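PDB 6ORM: peruvianin-I from Thevetia peruviana, which acts as a cysteine peptidase of the plant's latex, although by fold it is a germin-like protein of the cupin family. Local coordinates for residues I74-L79 and T146-L151; E106-T111 and D125-P130; P6-C11 and L67-L72. All blocks are in the same frame, centred on the assembly; numbering follows the deposited sequence.

In the fold
Near the N terminus lies 6-11, and the chain returns at 67-72 to meet it, so that contact 3 closes a loop of 55 residues that includes strands 38-39 and 54-57. The chain then runs straight into strand 73-79, which pairs with strand 145-151 in contact 1, so these two closures follow each other in series and touch where Leu-72 packs on Leu-151. Nested within the 66-residue loop of contact 1 lies the short closure of contact 2, where strand 104-109 faces strand 126-129. Contact 1 joins neighbouring strands of the five-stranded sheet, contact 2 ties that sheet to the three-stranded one, and contact 3 fastens the N-terminal extension. All three also meet the second subunit.

Contact 1: I74-L79 and T146-L151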
ATOM      1  N   ILE A  74      -3.532 -19.861  -3.138  1.00 38.90           N
ATOM      2  CA  ILE A  74      -4.707 -20.668  -3.444  1.00 39.48           C
ATOM      3  C   ILE A  74      -4.710 -21.883  -2.525  1.00 39.15           C
ATOM      4  O   ILE A  74      -3.682 -22.549  -2.359  1.00 40.04           O
ATOM      5  CB  ILE A  74      -4.768 -21.078  -4.932  1.00 40.95           C
ATOM      6  CG1 ILE A  74      -6.103 -21.756  -5.247  1.00 41.54           C
ATOM      7  CG2 ILE A  74      -3.597 -21.964  -5.326  1.00 42.27           C
ATOM      8  CD1 ILE A  74      -6.369 -21.926  -6.733  1.00 42.65           C
ATOM      9  N   ASN A  75      -5.855 -22.152  -1.907  1.00 38.28           N
ATOM     10  CA  ASN A  75      -6.038 -23.314  -1.051  1.00 38.76           C
ATOM     11  C   ASN A  75      -7.146 -24.188  -1.620  1.00 38.97           C
ATOM     12  O   ASN A  75      -8.170 -23.677  -2.081  1.00 39.13           O
ATOM     13  CB  ASN A  75      -6.392 -22.901   0.386  1.00 39.35           C
ATOM     14  CG  ASN A  75      -5.277 -22.130   1.070  1.00 40.23           C
ATOM     15  OD1 ASN A  75      -4.095 -22.377   0.835  1.00 41.18           O
ATOM     16  ND2 ASN A  75      -5.653 -21.190   1.927  1.00 39.78           N
ATOM     17  N   ARG A  76      -6.940 -25.502  -1.585  1.00 39.51           N
ATOM     18  CA  ARG A  76      -7.975 -26.453  -1.965  1.00 39.68           C
ATOM     19  C   ARG A  76      -8.647 -26.988  -0.711  1.00 40.30           C
ATOM     20  O   ARG A  76      -7.970 -27.446   0.215  1.00 40.83           O
ATOM     21  CB  ARG A  76      -7.403 -27.614  -2.781  1.00 40.06           C
ATOM     22  CG  ARG A  76      -8.472 -28.604  -3.234  1.00 40.33           C
ATOM     23  CD  ARG A  76      -7.874 -29.875  -3.825  1.00 41.88           C
ATOM     24  NE  ARG A  76      -7.101 -30.632  -2.846  1.00 42.41           N
ATOM     25  CZ  ARG A  76      -6.170 -31.528  -3.157  1.00 43.20           C
ATOM     26  NH1 ARG A  76      -5.913 -31.811  -4.428  1.00 43.50           N
ATOM     27  NH2 ARG A  76      -5.515 -32.165  -2.195  1.00 43.86           N
ATOM     28  N   CYS A  77      -9.975 -26.941  -0.689  1.00 40.39           N
ATOM     29  CA  CYS A  77     -10.758 -27.438   0.430  1.00 41.42           C
ATOM     30  C   CYS A  77     -11.656 -28.561  -0.064  1.00 42.03           C
ATOM     31  O   CYS A  77     -12.394 -28.387  -1.039  1.00 42.97           O
ATOM     32  CB  CYS A  77     -11.590 -26.321   1.064  1.00 41.45           C
ATOM     33  SG  CYS A  77     -10.644 -24.906   1.707  1.00 41.64           S
ATOM     34  N   VAL A  78     -11.594 -29.705   0.609  1.00 41.86           N
ATOM     35  CA  VAL A  78     -12.456 -30.844   0.319  1.00 42.89           C
ATOM     36  C   VAL A  78     -13.267 -31.151   1.569  1.00 42.97           C
ATOM     37  O   VAL A  78     -12.711 -31.260   2.668  1.00 42.80           O
ATOM     38  CB  VAL A  78     -11.640 -32.070  -0.132  1.00 44.94           C
ATOM     39  CG1 VAL A  78     -12.551 -33.268  -0.372  1.00 46.78           C
ATOM     40  CG2 VAL A  78     -10.839 -31.736  -1.385  1.00 45.05           C
ATOM     41  N   LEU A  79     -14.578 -31.287   1.397  1.00 44.50           N
ATOM     42  CA  LEU A  79     -15.498 -31.569   2.489  1.00 45.59           C
ATOM     43  C   LEU A  79     -16.112 -32.942   2.271  1.00 47.31           C
ATOM     44  O   LEU A  79     -16.715 -33.195   1.222  1.00 47.90           O
ATOM     45  CB  LEU A  79     -16.592 -30.504   2.576  1.00 45.36           C
ATOM     46  CG  LEU A  79     -16.196 -29.116   3.082  1.00 44.43           C
ATOM     47  CD1 LEU A  79     -17.339 -28.132   2.880  1.00 43.73           C
ATOM     48  CD2 LEU A  79     -15.788 -29.175   4.548  1.00 44.94           C
ATOM     49  N   THR A 146     -15.685 -30.004  -3.312  1.00 44.36           N
ATOM     50  CA  THR A 146     -14.370 -29.408  -3.508  1.00 43.49           C
ATOM     51  C   THR A 146     -14.531 -27.959  -3.939  1.00 42.53           C
ATOM     52  O   THR A 146     -15.341 -27.657  -4.821  1.00 41.90           O
ATOM     53  CB  THR A 146     -13.558 -30.179  -4.555  1.00 44.32           C
ATOM     54  OG1 THR A 146     -13.415 -31.545  -4.143  1.00 45.69           O
ATOM     55  CG2 THR A 146     -12.174 -29.560  -4.727  1.00 43.75           C
ATOM     56  N   PHE A 147     -13.776 -27.066  -3.303  1.00 42.40           N
ATOM     57  CA  PHE A 147     -13.703 -25.685  -3.748  1.00 41.64           C
ATOM     58  C   PHE A 147     -12.297 -25.152  -3.524  1.00 40.22           C
ATOM     59  O   PHE A 147     -11.557 -25.640  -2.666  1.00 39.96           O
ATOM     60  CB  PHE A 147     -14.745 -24.793  -3.052  1.00 42.04           C
ATOM     61  CG  PHE A 147     -14.638 -24.759  -1.552  1.00 42.53           C
ATOM     62  CD1 PHE A 147     -15.239 -25.738  -0.779  1.00 43.26           C
ATOM     63  CD2 PHE A 147     -13.972 -23.724  -0.914  1.00 42.05           C
ATOM     64  CE1 PHE A 147     -15.158 -25.699   0.598  1.00 43.44           C
ATOM     65  CE2 PHE A 147     -13.889 -23.678   0.465  1.00 42.15           C
ATOM     66  CZ  PHE A 147     -14.489 -24.666   1.223  1.00 42.73           C
ATOM     67  N   TYR A 148     -11.937 -24.151  -4.321  1.00 39.97           N
ATOM     68  CA  TYR A 148     -10.638 -23.501  -4.247  1.00 38.90           C
ATOM     69  C   TYR A 148     -10.825 -22.063  -3.792  1.00 38.58           C
ATOM     70  O   TYR A 148     -11.688 -21.349  -4.312  1.00 39.49           O
ATOM     71  CB  TYR A 148      -9.930 -23.541  -5.602  1.00 38.91           C
ATOM     72  CG  TYR A 148      -9.580 -24.940  -6.040  1.00 39.45           C
ATOM     73  CD1 TYR A 148     -10.533 -25.768  -6.613  1.00 40.17           C
ATOM     74  CD2 TYR A 148      -8.298 -25.440  -5.861  1.00 39.42           C
ATOM     75  CE1 TYR A 148     -10.219 -27.052  -7.005  1.00 41.11           C
ATOM     76  CE2 TYR A 148      -7.971 -26.721  -6.252  1.00 39.99           C
ATOM     77  CZ  TYR A 148      -8.936 -27.522  -6.823  1.00 41.01           C
ATOM     78  OH  TYR A 148      -8.620 -28.802  -7.213  1.00 42.09           O
ATOM     79  N   ALA A 149     -10.024 -21.649  -2.819  1.00 36.65           N
ATOM     80  CA  ALA A 149     -10.029 -20.280  -2.325  1.00 36.18           C
ATOM     81  C   ALA A 149      -8.801 -19.555  -2.862  1.00 35.94           C
ATOM     82  O   ALA A 149      -7.668 -19.960  -2.582  1.00 36.05           O
ATOM     83  CB  ALA A 149     -10.049 -20.253  -0.797  1.00 35.72           C
ATOM     84  N   SER A 150      -9.029 -18.506  -3.650  1.00 36.20           N
ATOM     85  CA  SER A 150      -7.965 -17.605  -4.072  1.00 36.51           C
ATOM     86  C   SER A 150      -7.930 -16.420  -3.116  1.00 35.87           C
ATOM     87  O   SER A 150      -8.961 -15.786  -2.874  1.00 35.55           O
ATOM     88  CB  SER A 150      -8.189 -17.129  -5.508  1.00 37.77           C
ATOM     89  OG  SER A 150      -8.105 -18.203  -6.430  1.00 39.02           O
ATOM     90  N   LEU A 151      -6.754 -16.141  -2.554  1.00 35.62           N
ATOM     91  CA  LEU A 151      -6.600 -15.080  -1.567  1.00 35.62           C
ATOM     92  C   LEU A 151      -5.477 -14.138  -1.977  1.00 35.89           C
ATOM     93  O   LEU A 151      -4.444 -14.575  -2.492  1.00 36.65           O
ATOM     94  CB  LEU A 151      -6.328 -15.663  -0.172  1.00 35.49           C
ATOM     95  CG  LEU A 151      -7.385 -16.646   0.342  1.00 35.85           C
ATOM     96  CD1 LEU A 151      -6.901 -18.089   0.224  1.00 36.35           C
ATOM     97  CD2 LEU A 151      -7.793 -16.323   1.775  1.00 35.49           C
TER
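One face of the Phe-147 ring is taken by Cys-77, whose CB sits 3.3 Å above the ring plane, offset toward the rim, in a CH-pi contact. Cys-77 SG lies obliquely to the same ring, 4.3 Å from its centroid, and adds a sulfur-aromatic contact, while Leu-79 CD1 meets the edge in plane, 4.0 Å from Phe-147 CE1. The ring reaches this position because Phe-147 CG stands between the backbone N and the carbonyl carbon (chi1 59°), which swings it across the neighbouring strand. Without the ring, as with an alanine here, Cys-77 CB is likely to lose its CH-pi partner and Leu-79 CD1 its aromatic neighbour.

On the sheet face of Arg-76 and Tyr-148, these two side chains run side by side in the same direction. Arg-76 CG approaches the Tyr-148 ring obliquely, 3.6 Å from CE2, with the guanidinium and ring planes 65° apart. The guanidinium itself is held by Gln-44 O and Thr-57 OG1, and the tyrosine ring also packs edge-to-face with Phe-42. Further along, Ile-74 CD1 reaches Tyr-148 CB at 4.1 Å, and Ser-150 OG is hydrogen-bonded to Ser-150 of the second subunit.

Four backbone bonds fix the register: Asn-75 and Ala-149 exchange two, as do Cys-77 and Phe-147, where Cys-77 N to Phe-147 O spans 2.8 Å. Alternating hydrogen-bonded and non-hydrogen-bonded pairs such as these make a regular antiparallel ladder, here between two inner strands of the five-stranded sheet of the cupin beta-barrel.

Contact 2: E106-T111 and D125-P130; sequences EGFYST and DLFIIP
Phe-108 and Pro-130 meet at about a right angle, with the proline CD set over the centre of the phenylalanine ring. That carbon lies 3.6 Å from the centroid of the Phe-108 ring and only 6° off its normal, a well-centred CH-pi contact. Phe-127 approaches the same ring from another direction: its CE1 lies at the edge, in the ring plane, 3.8 Å from Phe-108 CD2, and the two side chains run obliquely to one another. A chi1 of 77°, with CG flanked by both N and C, sets the face of the Phe-108 ring against Pro-130 CD. Edge-to-face packing with Phe-37 of the second subunit and a meeting with the ring of Tyr-117 extend the aromatic cluster.

The ring of Phe-127 carries the carbonyl oxygen of Glu-106 over one face, 3.7 Å above its plane and toward the rim. The Glu-106 side chain slants past it, with CG 3.4 Å from Phe-127 CD1, then bends at chi2 so that the carboxylate heads for Ile-129. There OE2 comes within 3.2 Å of Ile-129 CD1, a tight approach between side chains that cross at about a right angle. The other oxygen, OE1, is hydrogen-bonded to Thr-137 OG1, which gives this buried carboxylate a polar partner.

The strand axes come no closer than 7.8 Å and run 20° from parallel, too far apart for backbone pairing, so the two strands meet mainly through side chains. Strand 126-129 pairs with 95-101, and at Leu-126 and Phe-127 the sheet runs on into a strand of the second subunit. Strands of two sheets facing each other across an interior of aromatic and aliphatic groups are characteristic of the cupin beta-barrel.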
ATOM      1  N   GLU A 106     -22.204 -21.513   1.270  1.00 41.60           N
ATOM      2  CA  GLU A 106     -21.093 -20.614   1.547  1.00 40.39           C
ATOM      3  C   GLU A 106     -21.653 -19.288   2.037  1.00 39.85           C
ATOM      4  O   GLU A 106     -22.525 -18.705   1.385  1.00 40.63           O
ATOM      5  CB  GLU A 106     -20.237 -20.413   0.292  1.00 40.09           C
ATOM      6  CG  GLU A 106     -19.035 -19.508   0.482  1.00 40.23           C
ATOM      7  CD  GLU A 106     -17.882 -20.200   1.174  1.00 40.78           C
ATOM      8  OE1 GLU A 106     -17.765 -21.438   1.048  1.00 41.34           O
ATOM      9  OE2 GLU A 106     -17.089 -19.502   1.839  1.00 40.91           O
ATOM     10  N   GLY A 107     -21.164 -18.812   3.180  1.00 39.31           N
ATOM     11  CA  GLY A 107     -21.637 -17.545   3.708  1.00 39.09           C
ATOM     12  C   GLY A 107     -20.590 -16.821   4.523  1.00 38.08           C
ATOM     13  O   GLY A 107     -19.648 -17.427   5.041  1.00 37.56           O
ATOM     14  N   PHE A 108     -20.768 -15.502   4.631  1.00 37.65           N
ATOM     15  CA  PHE A 108     -19.977 -14.675   5.531  1.00 37.12           C
ATOM     16  C   PHE A 108     -20.895 -13.710   6.271  1.00 38.12           C
ATOM     17  O   PHE A 108     -22.004 -13.408   5.826  1.00 38.91           O
ATOM     18  CB  PHE A 108     -18.864 -13.908   4.787  1.00 36.43           C
ATOM     19  CG  PHE A 108     -19.344 -12.704   4.015  1.00 37.05           C
ATOM     20  CD1 PHE A 108     -19.452 -11.461   4.623  1.00 37.02           C
ATOM     21  CD2 PHE A 108     -19.655 -12.810   2.669  1.00 37.35           C
ATOM     22  CE1 PHE A 108     -19.887 -10.354   3.912  1.00 37.36           C
ATOM     23  CE2 PHE A 108     -20.088 -11.705   1.950  1.00 38.01           C
ATOM     24  CZ  PHE A 108     -20.202 -10.476   2.573  1.00 37.90           C
ATOM     25  N   TYR A 109     -20.415 -13.235   7.422  1.00 37.44           N
ATOM     26  CA  TYR A 109     -21.119 -12.259   8.247  1.00 38.52           C
ATOM     27  C   TYR A 109     -20.419 -10.909   8.149  1.00 38.76           C
ATOM     28  O   TYR A 109     -19.190 -10.836   8.251  1.00 39.12           O
ATOM     29  CB  TYR A 109     -21.173 -12.705   9.712  1.00 39.21           C
ATOM     30  CG  TYR A 109     -21.809 -14.057   9.934  1.00 40.62           C
ATOM     31  CD1 TYR A 109     -21.080 -15.225   9.754  1.00 40.95           C
ATOM     32  CD2 TYR A 109     -23.135 -14.167  10.333  1.00 41.56           C
ATOM     33  CE1 TYR A 109     -21.655 -16.464   9.960  1.00 41.83           C
ATOM     34  CE2 TYR A 109     -23.718 -15.403  10.543  1.00 42.49           C
ATOM     35  CZ  TYR A 109     -22.972 -16.547  10.352  1.00 42.98           C
ATOM     36  OH  TYR A 109     -23.544 -17.782  10.558  1.00 45.03           O
ATOM     37  N   SER A 110     -21.200  -9.848   7.956  1.00 39.01           N
ATOM     38  CA  SER A 110     -20.639  -8.508   7.928  1.00 38.88           C
ATOM     39  C   SER A 110     -20.388  -7.997   9.347  1.00 38.78           C
ATOM     40  O   SER A 110     -20.791  -8.606  10.340  1.00 38.33           O
ATOM     41  CB  SER A 110     -21.567  -7.556   7.175  1.00 39.78           C
ATOM     42  OG  SER A 110     -22.640  -7.130   7.997  1.00 41.36           O
ATOM     43  N   THR A 111     -19.721  -6.848   9.433  1.00 39.10           N
ATOM     44  CA  THR A 111     -19.494  -6.192  10.714  1.00 40.19           C
ATOM     45  C   THR A 111     -20.691  -5.368  11.171  1.00 42.60           C
ATOM     46  O   THR A 111     -20.608  -4.705  12.210  1.00 44.04           O
ATOM     47  CB  THR A 111     -18.253  -5.296  10.642  1.00 38.92           C
ATOM     48  OG1 THR A 111     -18.429  -4.312   9.616  1.00 38.75           O
ATOM     49  CG2 THR A 111     -17.003  -6.128  10.347  1.00 37.05           C
ATOM     50  N   ASP A 125     -19.512 -21.887  -9.685  1.00 44.93           N
ATOM     51  CA  ASP A 125     -19.907 -20.698  -8.940  1.00 44.64           C
ATOM     52  C   ASP A 125     -18.708 -20.041  -8.258  1.00 42.52           C
ATOM     53  O   ASP A 125     -17.761 -20.701  -7.819  1.00 42.05           O
ATOM     54  CB  ASP A 125     -20.955 -21.058  -7.873  1.00 45.87           C
ATOM     55  CG  ASP A 125     -22.385 -21.024  -8.386  1.00 49.12           C
ATOM     56  OD1 ASP A 125     -22.778 -20.100  -9.156  1.00 50.85           O
ATOM     57  OD2 ASP A 125     -23.126 -21.954  -7.995  1.00 49.99           O
ATOM     58  N   LEU A 126     -18.759 -18.715  -8.164  1.00 41.94           N
ATOM     59  CA  LEU A 126     -17.784 -17.950  -7.406  1.00 40.40           C
ATOM     60  C   LEU A 126     -18.504 -17.243  -6.270  1.00 40.07           C
ATOM     61  O   LEU A 126     -19.673 -16.869  -6.394  1.00 41.13           O
ATOM     62  CB  LEU A 126     -17.048 -16.920  -8.269  1.00 40.15           C
ATOM     63  CG  LEU A 126     -16.277 -17.424  -9.485  1.00 41.09           C
ATOM     64  CD1 LEU A 126     -15.862 -16.234 -10.314  1.00 40.98           C
ATOM     65  CD2 LEU A 126     -15.067 -18.239  -9.056  1.00 40.73           C
ATOM     66  N   PHE A 127     -17.791 -17.072  -5.163  1.00 37.49           N
ATOM     67  CA  PHE A 127     -18.318 -16.369  -4.003  1.00 37.97           C
ATOM     68  C   PHE A 127     -17.159 -15.632  -3.354  1.00 37.28           C
ATOM     69  O   PHE A 127     -16.101 -16.226  -3.128  1.00 37.40           O
ATOM     70  CB  PHE A 127     -18.976 -17.346  -3.022  1.00 38.84           C
ATOM     71  CG  PHE A 127     -19.809 -16.679  -1.961  1.00 40.13           C
ATOM     72  CD1 PHE A 127     -19.245 -16.313  -0.749  1.00 40.18           C
ATOM     73  CD2 PHE A 127     -21.154 -16.433  -2.169  1.00 41.54           C
ATOM     74  CE1 PHE A 127     -20.007 -15.708   0.235  1.00 40.74           C
ATOM     75  CE2 PHE A 127     -21.923 -15.827  -1.190  1.00 42.04           C
ATOM     76  CZ  PHE A 127     -21.348 -15.464   0.012  1.00 41.45           C
ATOM     77  N   ILE A 128     -17.352 -14.348  -3.061  1.00 37.23           N
ATOM     78  CA  ILE A 128     -16.285 -13.485  -2.564  1.00 37.02           C
ATOM     79  C   ILE A 128     -16.498 -13.233  -1.075  1.00 36.51           C
ATOM     80  O   ILE A 128     -17.608 -12.902  -0.643  1.00 36.50           O
ATOM     81  CB  ILE A 128     -16.205 -12.166  -3.359  1.00 37.58           C
ATOM     82  CG1 ILE A 128     -15.039 -11.309  -2.858  1.00 37.50           C
ATOM     83  CG2 ILE A 128     -17.525 -11.398  -3.316  1.00 38.05           C
ATOM     84  CD1 ILE A 128     -13.671 -11.868  -3.219  1.00 37.13           C
ATOM     85  N   ILE A 129     -15.443 -13.429  -0.294  1.00 36.22           N
ATOM     86  CA  ILE A 129     -15.423 -13.181   1.145  1.00 36.17           C
ATOM     87  C   ILE A 129     -14.533 -11.967   1.399  1.00 35.47           C
ATOM     88  O   ILE A 129     -13.331 -12.020   1.111  1.00 35.36           O
ATOM     89  CB  ILE A 129     -14.913 -14.402   1.926  1.00 36.82           C
ATOM     90  CG1 ILE A 129     -15.915 -15.553   1.856  1.00 38.42           C
ATOM     91  CG2 ILE A 129     -14.620 -14.034   3.376  1.00 36.16           C
ATOM     92  CD1 ILE A 129     -15.295 -16.840   1.403  1.00 39.39           C
ATOM     93  N   PRO A 130     -15.065 -10.864   1.917  1.00 35.48           N
ATOM     94  CA  PRO A 130     -14.221  -9.702   2.231  1.00 35.15           C
ATOM     95  C   PRO A 130     -13.189 -10.050   3.288  1.00 34.76           C
ATOM     96  O   PRO A 130     -13.377 -11.000   4.064  1.00 34.86           O
ATOM     97  CB  PRO A 130     -15.228  -8.661   2.747  1.00 35.17           C
ATOM     98  CG  PRO A 130     -16.550  -9.102   2.206  1.00 35.84           C
ATOM     99  CD  PRO A 130     -16.495 -10.596   2.147  1.00 35.67           C
TER

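Contact 3: P6-C11 and L67-L72; sequences PLQDFC and LNTLGL
One direct hydrogen bond links the two segments: Asn-68 ND2 donates to the backbone carbonyl of Cys-11, with 2.9 Å between ND2 and Cys-11 O. The acceptor lies close to the amide plane of Asn-68, whereas the donor is tilted 24° from the carbonyl plane of Cys-11. ND2 also bonds Tyr-24 O and OD1 receives Gln-154 NE2, so the amide is held at both ends and its rotation is fixed. With CG anti to the backbone N (chi1 -170°), the amide of Asn-68 reaches Cys-11 O.

Two waters add indirect bonds. The first accepts from Gln-8 NE2 at 2.8 Å and donates to both Gln-8 O and Thr-69 OG1; NE2 is also hydrogen-bonded to Asn-22 OD1 of the fourth subunit. The second takes the backbone N-H of Cys-11 and donates to Asn-68 O, 2.8 Å away.

Apolar and van der Waals contacts fill in the rest. The Pro-6 ring lies against the carbonyl of Thr-69, with CB 3.6 Å from its O, and Pro-6 CB touches Leu-70 CD2. Cys-11 CB packs on Thr-69 CG2 at 3.7 Å. A type II turn from Leu-67 to Leu-70 presents these groups to the extension.

A disulfide to Cys-26 fixes Cys-11 covalently next to the contact. The Asp-9 carboxylate is hydrogen-bonded to Thr-111 of the second subunit and salt-bridged to Arg-92 of the fourth. The amide-carbonyl bond and the two water bridges thus give the contact a directional polar component alongside the packing of Pro-6, Cys-11 and Thr-69, at a place where subunits meet.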
ATOM      1  N   PRO A   6       6.324  -6.140  -4.637  1.00 42.96           N
ATOM      2  CA  PRO A   6       7.628  -6.717  -4.976  1.00 42.69           C
ATOM      3  C   PRO A   6       8.577  -5.657  -5.510  1.00 43.58           C
ATOM      4  O   PRO A   6       8.175  -4.736  -6.226  1.00 44.59           O
ATOM      5  CB  PRO A   6       7.284  -7.752  -6.055  1.00 42.83           C
ATOM      6  CG  PRO A   6       6.051  -7.201  -6.701  1.00 42.70           C
ATOM      7  CD  PRO A   6       5.274  -6.538  -5.591  1.00 41.98           C
ATOM      8  N   LEU A   7       9.852  -5.798  -5.155  1.00 42.76           N
ATOM      9  CA  LEU A   7      10.885  -4.862  -5.572  1.00 44.43           C
ATOM     10  C   LEU A   7      11.831  -5.469  -6.602  1.00 45.14           C
ATOM     11  O   LEU A   7      12.892  -4.898  -6.874  1.00 46.46           O
ATOM     12  CB  LEU A   7      11.660  -4.365  -4.349  1.00 45.43           C
ATOM     13  CG  LEU A   7      10.822  -3.478  -3.420  1.00 44.88           C
ATOM     14  CD1 LEU A   7      11.565  -3.134  -2.133  1.00 45.42           C
ATOM     15  CD2 LEU A   7      10.403  -2.215  -4.155  1.00 45.55           C
ATOM     16  N   GLN A   8      11.460  -6.607  -7.180  1.00 45.00           N
ATOM     17  CA  GLN A   8      12.204  -7.273  -8.239  1.00 46.12           C
ATOM     18  C   GLN A   8      11.265  -8.301  -8.863  1.00 44.83           C
ATOM     19  O   GLN A   8      10.122  -8.460  -8.425  1.00 43.51           O
ATOM     20  CB  GLN A   8      13.500  -7.906  -7.711  1.00 46.81           C
ATOM     21  CG  GLN A   8      13.310  -8.970  -6.633  1.00 45.38           C
ATOM     22  CD  GLN A   8      12.902  -8.388  -5.291  1.00 43.73           C
ATOM     23  OE1 GLN A   8      13.603  -7.552  -4.723  1.00 44.27           O
ATOM     24  NE2 GLN A   8      11.757  -8.825  -4.782  1.00 41.92           N
ATOM     25  N   ASP A   9      11.753  -8.993  -9.897  1.00 44.48           N
ATOM     26  CA  ASP A   9      10.899  -9.921 -10.637  1.00 43.97           C
ATOM     27  C   ASP A   9      10.339 -11.005  -9.726  1.00 42.79           C
ATOM     28  O   ASP A   9       9.124 -11.224  -9.668  1.00 40.98           O
ATOM     29  CB  ASP A   9      11.680 -10.560 -11.784  1.00 46.08           C
ATOM     30  CG  ASP A   9      12.017  -9.579 -12.882  1.00 48.70           C
ATOM     31  OD1 ASP A   9      11.580  -8.412 -12.806  1.00 49.22           O
ATOM     32  OD2 ASP A   9      12.722  -9.983 -13.830  1.00 50.99           O
ATOM     33  N   PHE A  10      11.214 -11.685  -8.991  1.00 43.00           N
ATOM     34  CA  PHE A  10      10.791 -12.743  -8.088  1.00 43.60           C
ATOM     35  C   PHE A  10      11.804 -12.842  -6.960  1.00 45.68           C
ATOM     36  O   PHE A  10      12.874 -12.230  -6.999  1.00 46.19           O
ATOM     37  CB  PHE A  10      10.628 -14.084  -8.817  1.00 43.60           C
ATOM     38  CG  PHE A  10      11.813 -14.473  -9.646  1.00 45.33           C
ATOM     39  CD1 PHE A  10      12.928 -15.051  -9.058  1.00 46.62           C
ATOM     40  CD2 PHE A  10      11.813 -14.264 -11.015  1.00 46.24           C
ATOM     41  CE1 PHE A  10      14.019 -15.408  -9.819  1.00 48.70           C
ATOM     42  CE2 PHE A  10      12.903 -14.620 -11.784  1.00 48.71           C
ATOM     43  CZ  PHE A  10      14.009 -15.193 -11.186  1.00 49.84           C
ATOM     44  N   CYS A  11      11.450 -13.635  -5.954  1.00 47.32           N
ATOM     45  CA  CYS A  11      12.201 -13.690  -4.709  1.00 48.99           C
ATOM     46  C   CYS A  11      11.817 -14.962  -3.967  1.00 47.32           C
ATOM     47  O   CYS A  11      11.027 -14.912  -3.019  1.00 45.52           O
ATOM     48  CB  CYS A  11      11.912 -12.446  -3.863  1.00 50.89           C
ATOM     49  SG  CYS A  11      13.079 -12.106  -2.531  1.00 53.44           S
ATOM     50  N   LEU A  67       5.825 -17.966  -4.517  1.00 40.75           N
ATOM     51  CA  LEU A  67       4.779 -17.013  -4.160  1.00 39.38           C
ATOM     52  C   LEU A  67       5.305 -15.857  -3.320  1.00 39.57           C
ATOM     53  O   LEU A  67       4.629 -14.827  -3.214  1.00 39.02           O
ATOM     54  CB  LEU A  67       3.655 -17.724  -3.404  1.00 38.26           C
ATOM     55  CG  LEU A  67       2.839 -18.727  -4.218  1.00 38.21           C
ATOM     56  CD1 LEU A  67       1.753 -19.355  -3.355  1.00 37.55           C
ATOM     57  CD2 LEU A  67       2.239 -18.052  -5.447  1.00 37.86           C
ATOM     58  N   ASN A  68       6.484 -16.009  -2.720  1.00 39.70           N
ATOM     59  CA  ASN A  68       7.041 -14.975  -1.859  1.00 39.86           C
ATOM     60  C   ASN A  68       7.152 -13.656  -2.614  1.00 40.88           C
ATOM     61  O   ASN A  68       7.711 -13.600  -3.714  1.00 42.81           O
ATOM     62  CB  ASN A  68       8.409 -15.425  -1.342  1.00 40.82           C
ATOM     63  CG  ASN A  68       8.956 -14.528  -0.248  1.00 41.08           C
ATOM     64  OD1 ASN A  68       8.244 -14.146   0.683  1.00 40.85           O
ATOM     65  ND2 ASN A  68      10.238 -14.196  -0.349  1.00 41.42           N
ATOM     66  N   THR A  69       6.580 -12.600  -2.026  1.00 38.95           N
ATOM     67  CA  THR A  69       6.498 -11.218  -2.494  1.00 39.02           C
ATOM     68  C   THR A  69       5.436 -11.001  -3.575  1.00 39.16           C
ATOM     69  O   THR A  69       5.221  -9.858  -3.975  1.00 39.07           O
ATOM     70  CB  THR A  69       7.836 -10.660  -3.028  1.00 40.05           C
ATOM     71  OG1 THR A  69       8.110 -11.232  -4.315  1.00 40.32           O
ATOM     72  CG2 THR A  69       8.988 -10.958  -2.067  1.00 40.32           C
ATOM     73  N   LEU A  70       4.757 -12.043  -4.060  1.00 39.75           N
ATOM     74  CA  LEU A  70       3.905 -11.903  -5.234  1.00 39.75           C
ATOM     75  C   LEU A  70       2.416 -11.827  -4.907  1.00 38.61           C
ATOM     76  O   LEU A  70       1.602 -11.703  -5.828  1.00 37.94           O
ATOM     77  CB  LEU A  70       4.178 -13.051  -6.212  1.00 39.78           C
ATOM     78  CG  LEU A  70       5.615 -13.062  -6.751  1.00 40.53           C
ATOM     79  CD1 LEU A  70       5.787 -14.093  -7.858  1.00 40.40           C
ATOM     80  CD2 LEU A  70       6.038 -11.675  -7.235  1.00 40.84           C
ATOM     81  N   GLY A  71       2.041 -11.905  -3.630  1.00 38.61           N
ATOM     82  CA  GLY A  71       0.734 -11.449  -3.194  1.00 38.21           C
ATOM     83  C   GLY A  71      -0.435 -12.385  -3.401  1.00 38.44           C
ATOM     84  O   GLY A  71      -1.583 -11.928  -3.351  1.00 38.30           O
ATOM     85  N   LEU A  72      -0.202 -13.680  -3.616  1.00 37.47           N
ATOM     86  CA  LEU A  72      -1.296 -14.592  -3.927  1.00 37.77           C
ATOM     87  C   LEU A  72      -1.143 -15.921  -3.198  1.00 38.16           C
ATOM     88  O   LEU A  72      -0.033 -16.372  -2.907  1.00 38.51           O
ATOM     89  CB  LEU A  72      -1.392 -14.852  -5.434  1.00 38.91           C
ATOM     90  CG  LEU A  72      -2.073 -13.756  -6.251  1.00 39.44           C
ATOM     91  CD1 LEU A  72      -1.891 -14.020  -7.734  1.00 39.78           C
ATOM     92  CD2 LEU A  72      -3.550 -13.668  -5.893  1.00 39.00           C
TER
HETATM   93  O   HOH W   1       9.916 -10.373  -6.208  1.00 39.74           O
HETATM   94  O   HOH W   2       9.053 -15.067  -5.664  1.00 41.64           O